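Local coordinates for protein EST1E (Clostridium proteoclasticum, PDB 2WTM) that hydrolyses ester bonds as a promiscuous feruloyl esterase of a rumen bacterium, probably by the serine-esterase mechanism of the alpha/beta hydrolases, at residues V192-G197 and K216-V221; I32-T37 and A62-H67. One frame throughout, in Å; residues are numbered along the deposited sequence. Where two conformers were deposited one is given.

Contact 1 (V192-G197 and K216-V221); sequences VLIVHG and KNCKLV
Val221 N donates a hydrogen bond to Ile194 O over 2.8 Å, the shortest of five backbone bonds that join 192-197 to 216-221 as parallel strands, and at 167° it is nearly straight. Ile194 O also meets the CA-H of Leu220, so one carbonyl receives two hydrogens from the partner strand. Within these residues the bonds run from Val192 N to Asn217 O up to His196 N to Val221 O (3.1 Å), and His196 carries the pairing on to Ile223. On one face of the sheet Cys218, with SG anti to the backbone N (chi1 178°), lies against two neighbours: SG is 3.8 Å from Val192 CG1 and equally far from Ile194 CG1. Further along that face Leu220 lays its CD1 branch 3.8 Å from Ile194 CG2. The other face pairs Leu193 with Val221, where CD1 of the leucine reaches obliquely to CG2 of the valine at 3.7 Å. Beta-branched valine and isoleucine suit extended strands, and leucine adds reach across the face; exposed Lys219 lends its aliphatic CD to Leu193 and carries its amine away. The two strands and helix 205-214 make a right-handed beta-alpha-beta crossover. Helix 205-214 packs on the Cys218 and Leu220 face, with Ser208 OG bonded to His196 ND1; helix 234-249 covers Leu193 and Val221, and strand 125-131 continues the sheet beyond 192-197.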
loop_
_atom_site.group_PDB
_atom_site.type_symbol
_atom_site.label_atom_id
_atom_site.label_comp_id
_atom_site.label_asym_id
_atom_site.label_seq_id
_atom_site.Cartn_x
_atom_site.Cartn_y
_atom_site.Cartn_z
ATOM N N VAL A 192 20.999 -10.002 5.908
ATOM C CA VAL A 192 20.357 -9.078 6.814
ATOM C C VAL A 192 21.127 -8.906 8.127
ATOM O O VAL A 192 21.602 -9.899 8.699
ATOM C CB VAL A 192 18.894 -9.557 7.117
ATOM C CG1 VAL A 192 18.201 -8.622 8.006
ATOM C CG2 VAL A 192 18.170 -9.780 5.849
ATOM N N LEU A 193 21.244 -7.636 8.582
ATOM C CA LEU A 193 21.732 -7.340 9.927
ATOM C C LEU A 193 20.679 -6.611 10.704
ATOM O O LEU A 193 20.321 -5.468 10.354
ATOM C CB LEU A 193 22.983 -6.477 9.921
ATOM C CG LEU A 193 23.495 -5.952 11.251
ATOM C CD1 LEU A 193 24.171 -7.068 12.047
ATOM C CD2 LEU A 193 24.540 -4.828 11.061
ATOM N N ILE A 194 20.132 -7.280 11.720
ATOM C CA ILE A 194 19.231 -6.574 12.659
ATOM C C ILE A 194 20.014 -6.173 13.864
ATOM O O ILE A 194 20.762 -7.005 14.422
ATOM C CB ILE A 194 17.988 -7.394 13.073
ATOM C CG1 ILE A 194 17.130 -7.636 11.852
ATOM C CG2 ILE A 194 17.221 -6.638 14.121
ATOM C CD1 ILE A 194 15.955 -8.558 12.182
ATOM N N VAL A 195 19.882 -4.914 14.247
ATOM C CA VAL A 195 20.462 -4.394 15.519
ATOM C C VAL A 195 19.330 -3.991 16.432
ATOM O O VAL A 195 18.298 -3.469 15.946
ATOM C CB VAL A 195 21.371 -3.169 15.217
ATOM C CG1 VAL A 195 22.068 -2.746 16.524
ATOM C CG2 VAL A 195 22.340 -3.511 14.155
ATOM N N HIS A 196 19.417 -4.260 17.753
ATOM C CA HIS A 196 18.372 -3.888 18.655
ATOM C C HIS A 196 18.896 -3.874 20.076
ATOM O O HIS A 196 19.640 -4.786 20.449
ATOM C CB HIS A 196 17.231 -4.938 18.541
ATOM C CG HIS A 196 15.860 -4.439 18.857
ATOM N ND1 HIS A 196 14.791 -4.598 17.991
ATOM C CD2 HIS A 196 15.371 -3.806 19.932
ATOM C CE1 HIS A 196 13.715 -4.076 18.527
ATOM N NE2 HIS A 196 14.034 -3.567 19.705
ATOM N N GLY A 197 18.550 -2.807 20.800
ATOM C CA GLY A 197 18.897 -2.617 22.239
ATOM C C GLY A 197 17.967 -3.452 23.086
ATOM O O GLY A 197 16.752 -3.351 22.932
ATOM N N LYS A 216 16.308 -16.139 6.214
ATOM C CA LYS A 216 17.297 -17.107 5.711
ATOM C C LYS A 216 18.698 -16.791 6.168
ATOM O O LYS A 216 19.438 -17.685 6.586
ATOM C CB LYS A 216 17.252 -17.196 4.192
ATOM C CG LYS A 216 18.163 -18.209 3.575
ATOM C CD LYS A 216 17.588 -19.620 3.751
ATOM C CE LYS A 216 18.560 -20.645 3.224
ATOM N NZ LYS A 216 18.019 -21.975 3.629
ATOM N N ASN A 217 19.080 -15.521 6.098
ATOM C CA ASN A 217 20.473 -15.115 6.281
ATOM C C ASN A 217 20.489 -13.829 7.146
ATOM O O ASN A 217 20.811 -12.782 6.610
ATOM C CB ASN A 217 21.111 -14.813 4.920
ATOM C CG ASN A 217 21.591 -16.066 4.158
ATOM O OD1 ASN A 217 22.347 -16.874 4.701
ATOM N ND2 ASN A 217 21.203 -16.184 2.896
ATOM N N CYS A 218 20.200 -13.922 8.435
ATOM C CA CYS A 218 20.223 -12.752 9.291
ATOM C C CYS A 218 21.101 -12.913 10.493
ATOM O O CYS A 218 21.025 -13.902 11.208
ATOM C CB CYS A 218 18.800 -12.423 9.760
ATOM S SG CYS A 218 18.664 -11.003 10.897
ATOM N N LYS A 219 21.931 -11.918 10.741
ATOM C CA LYS A 219 22.628 -11.809 12.007
ATOM C C LYS A 219 21.988 -10.780 12.900
ATOM O O LYS A 219 21.685 -9.658 12.446
ATOM C CB LYS A 219 24.097 -11.415 11.751
ATOM C CG LYS A 219 24.895 -11.115 12.979
ATOM C CD LYS A 219 26.274 -10.648 12.564
ATOM C CE LYS A 219 27.241 -10.611 13.713
ATOM N NZ LYS A 219 28.348 -9.728 13.241
ATOM N N LEU A 220 21.770 -11.157 14.156
ATOM C CA LEU A 220 21.236 -10.246 15.149
ATOM C C LEU A 220 22.348 -9.725 16.031
ATOM O O LEU A 220 23.042 -10.516 16.670
ATOM C CB LEU A 220 20.211 -10.919 16.036
ATOM C CG LEU A 220 19.667 -10.091 17.197
ATOM C CD1 LEU A 220 18.926 -8.852 16.681
ATOM C CD2 LEU A 220 18.806 -10.919 18.106
ATOM N N VAL A 221 22.499 -8.422 16.072
ATOM C CA VAL A 221 23.367 -7.777 17.033
ATOM C C VAL A 221 22.589 -7.094 18.133
ATOM O O VAL A 221 21.844 -6.188 17.911
ATOM C CB VAL A 221 24.348 -6.816 16.389
ATOM C CG1 VAL A 221 25.139 -6.098 17.450
ATOM C CG2 VAL A 221 25.305 -7.594 15.519
#

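Contact 2 (I32-T37 and A62-H67); sequences IIHGFT and ADMYGH. With PO4 (phosphate ion), chain E.
His34 and His67 carry the polar side of this contact, each reaching from its own segment to the other. His34 NE2 accepts a hydrogen bond from Met64 N at 3.0 Å, almost straight (170°), although the donor is tilted a little from the ring plane. Its ND1 donates to Gly35 O, in the plane of the ring, so bonds at both nitrogens fix the ring's rotation. A chi1 of 60° sets CG between the backbone N and the carbonyl carbon, and from there the imidazole spans the gap to 62-67. His67 works in the reverse direction: NE2 accepts a hydrogen bond from Thr37 N at 2.9 Å, near the ring plane, while ND1 donates to Tyr65 O. Each imidazole thus offers one acceptor and one donor, which suits histidine to bridging buried backbone groups. Ala62 N to Ile32 O, at 3.3 Å, is a longer backbone link beside them.

In the alpha/beta-hydrolase fold, residues 34-37 follow the end of strand 27-33 and include the His-Gly pair that commonly helps form the oxyanion hole. Consistent with that, Phe36 N donates to O4 of a phosphate at 2.8 Å; the ion, probably from the crystallisation liquor, is also hydrogen-bonded to Ser108 OG, His228 NE2 and Gln109 N.

Among the nonpolar contacts, Ile33 and Met64 cross at about a right angle, CG2 of the isoleucine lying 3.6 Å from CG of the methionine. Flexible, unbranched Met64, bent at chi2 and chi3, folds SD and CE along the branched isoleucine in this buried site, touching helix 79-93 too.

The aromatic contact is oblique: the imidazole planes lie at 31°, with His34 CE1 3.4 Å from His67 CB, and Trp82 abuts both rings.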
loop_
_atom_site.group_PDB
_atom_site.type_symbol
_atom_site.label_atom_id
_atom_site.label_comp_id
_atom_site.label_asym_id
_atom_site.label_seq_id
_atom_site.Cartn_x
_atom_site.Cartn_y
_atom_site.Cartn_z
ATOM N N ILE A 32 18.717 5.062 3.343
ATOM C CA ILE A 32 18.505 5.082 4.808
ATOM C C ILE A 32 17.181 5.757 5.085
ATOM O O ILE A 32 16.968 6.925 4.717
ATOM C CB ILE A 32 19.622 5.887 5.567
ATOM C CG1 ILE A 32 20.971 5.272 5.195
ATOM C CG2 ILE A 32 19.418 5.755 7.050
ATOM C CD1 ILE A 32 22.157 6.045 5.835
ATOM N N ILE A 33 16.306 5.069 5.794
ATOM C CA ILE A 33 14.963 5.534 6.118
ATOM C C ILE A 33 14.736 5.657 7.636
ATOM O O ILE A 33 14.911 4.709 8.403
ATOM C CB ILE A 33 13.875 4.608 5.533
ATOM C CG1 ILE A 33 14.108 4.314 4.047
ATOM C CG2 ILE A 33 12.495 5.173 5.811
ATOM C CD1 ILE A 33 14.101 5.500 3.147
ATOM N N HIS A 34 14.377 6.867 8.080
ATOM C CA HIS A 34 14.126 7.146 9.471
ATOM C C HIS A 34 12.781 6.581 9.978
ATOM O O HIS A 34 12.008 5.994 9.183
ATOM C CB HIS A 34 14.067 8.664 9.602
ATOM C CG HIS A 34 13.001 9.266 8.781
ATOM N ND1 HIS A 34 11.685 9.280 9.215
ATOM C CD2 HIS A 34 13.006 9.840 7.562
ATOM C CE1 HIS A 34 10.935 9.804 8.261
ATOM N NE2 HIS A 34 11.703 10.154 7.249
ATOM N N GLY A 35 12.492 6.823 11.267
ATOM C CA GLY A 35 11.254 6.333 11.863
ATOM C C GLY A 35 10.114 7.337 11.961
ATOM O O GLY A 35 10.145 8.442 11.397
ATOM N N PHE A 36 9.059 6.886 12.623
ATOM C CA PHE A 36 7.769 7.593 12.826
ATOM C C PHE A 36 8.035 8.792 13.688
ATOM O O PHE A 36 8.528 8.632 14.794
ATOM C CB PHE A 36 6.864 6.588 13.530
ATOM C CG PHE A 36 5.508 7.070 13.997
ATOM C CD1 PHE A 36 4.360 6.837 13.247
ATOM C CD2 PHE A 36 5.305 7.529 15.291
ATOM C CE1 PHE A 36 3.074 7.173 13.691
ATOM C CE2 PHE A 36 4.023 7.853 15.720
ATOM C CZ PHE A 36 2.903 7.621 14.951
ATOM N N THR A 37 7.693 9.961 13.160
ATOM C CA THR A 37 8.049 11.319 13.746
ATOM C C THR A 37 9.491 11.728 13.526
ATOM O O THR A 37 9.885 12.873 13.905
ATOM C CB THR A 37 7.692 11.539 15.261
ATOM O OG1 THR A 37 8.679 10.945 16.125
ATOM C CG2 THR A 37 6.295 11.023 15.626
ATOM N N ALA A 62 16.468 9.675 2.996
ATOM C CA ALA A 62 15.248 10.282 2.435
ATOM C C ALA A 62 14.232 10.486 3.540
ATOM O O ALA A 62 13.974 9.541 4.348
ATOM C CB ALA A 62 14.656 9.309 1.383
ATOM N N ASP A 63 13.658 11.676 3.604
ATOM C CA ASP A 63 12.576 12.004 4.483
ATOM C C ASP A 63 11.276 11.474 3.792
ATOM O O ASP A 63 10.997 11.759 2.624
ATOM C CB ASP A 63 12.445 13.511 4.688
ATOM C CG ASP A 63 13.534 14.086 5.557
ATOM O OD1 ASP A 63 14.119 13.314 6.348
ATOM O OD2 ASP A 63 13.717 15.346 5.457
ATOM N N MET A 64 10.527 10.677 4.520
ATOM C CA MET A 64 9.301 10.109 4.013
ATOM C C MET A 64 8.141 11.057 4.100
ATOM O O MET A 64 8.182 12.106 4.711
ATOM C CB MET A 64 9.004 8.806 4.806
ATOM C CG MET A 64 10.174 7.768 4.751
ATOM S SD MET A 64 10.198 6.980 3.132
ATOM C CE MET A 64 11.342 8.018 2.175
ATOM N N TYR A 65 7.036 10.682 3.468
ATOM C CA TYR A 65 5.783 11.493 3.442
ATOM C C TYR A 65 5.518 12.020 4.835
ATOM O O TYR A 65 5.491 11.278 5.829
ATOM C CB TYR A 65 4.597 10.600 2.996
ATOM C CG TYR A 65 3.301 11.349 2.844
ATOM C CD1 TYR A 65 2.757 11.591 1.552
ATOM C CD2 TYR A 65 2.580 11.772 3.921
ATOM C CE1 TYR A 65 1.539 12.269 1.375
ATOM C CE2 TYR A 65 1.339 12.456 3.764
ATOM C CZ TYR A 65 0.877 12.719 2.499
ATOM O OH TYR A 65 -0.329 13.306 2.277
ATOM N N GLY A 66 5.291 13.319 4.935
ATOM C CA GLY A 66 4.840 13.901 6.188
ATOM C C GLY A 66 5.889 14.054 7.284
ATOM O O GLY A 66 5.523 14.346 8.435
ATOM N N HIS A 67 7.177 13.888 6.905
ATOM C CA HIS A 67 8.287 13.857 7.827
ATOM C C HIS A 67 9.367 14.747 7.328
ATOM O O HIS A 67 9.523 15.016 6.128
ATOM C CB HIS A 67 8.797 12.434 7.983
ATOM C CG HIS A 67 7.898 11.594 8.836
ATOM N ND1 HIS A 67 6.633 11.185 8.419
ATOM C CD2 HIS A 67 8.055 11.123 10.088
ATOM C CE1 HIS A 67 6.070 10.501 9.395
ATOM N NE2 HIS A 67 6.918 10.422 10.412
HETATM P P PO4 E . 9.924 5.413 15.651
HETATM O O1 PO4 E . 11.203 6.233 15.516
HETATM O O2 PO4 E . 8.966 6.451 16.189
HETATM O O3 PO4 E . 10.068 4.397 16.775
HETATM O O4 PO4 E . 9.467 4.677 14.360
#

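Both contacts belong to the same eight-stranded sheet, but their centres are 22 Å apart and their nearest atoms about 12 Å, so they do not touch. Contact 1 joins the last two strands at one border; contact 2 lies nearer the middle, where the chain leaves strands 27-33 and 58-62. Strand 99-107, leading to Ser108 on the probable nucleophile elbow, and strand 125-131 lie between strands 27-33 and 192-197. The probable catalytic triad is Ser108, His228 and Asp200. Contact 2 places Phe36 N at the phosphate bound by Ser108 and His228, whereas contact 1 approaches the triad through His196, on the strand that precedes Asp200.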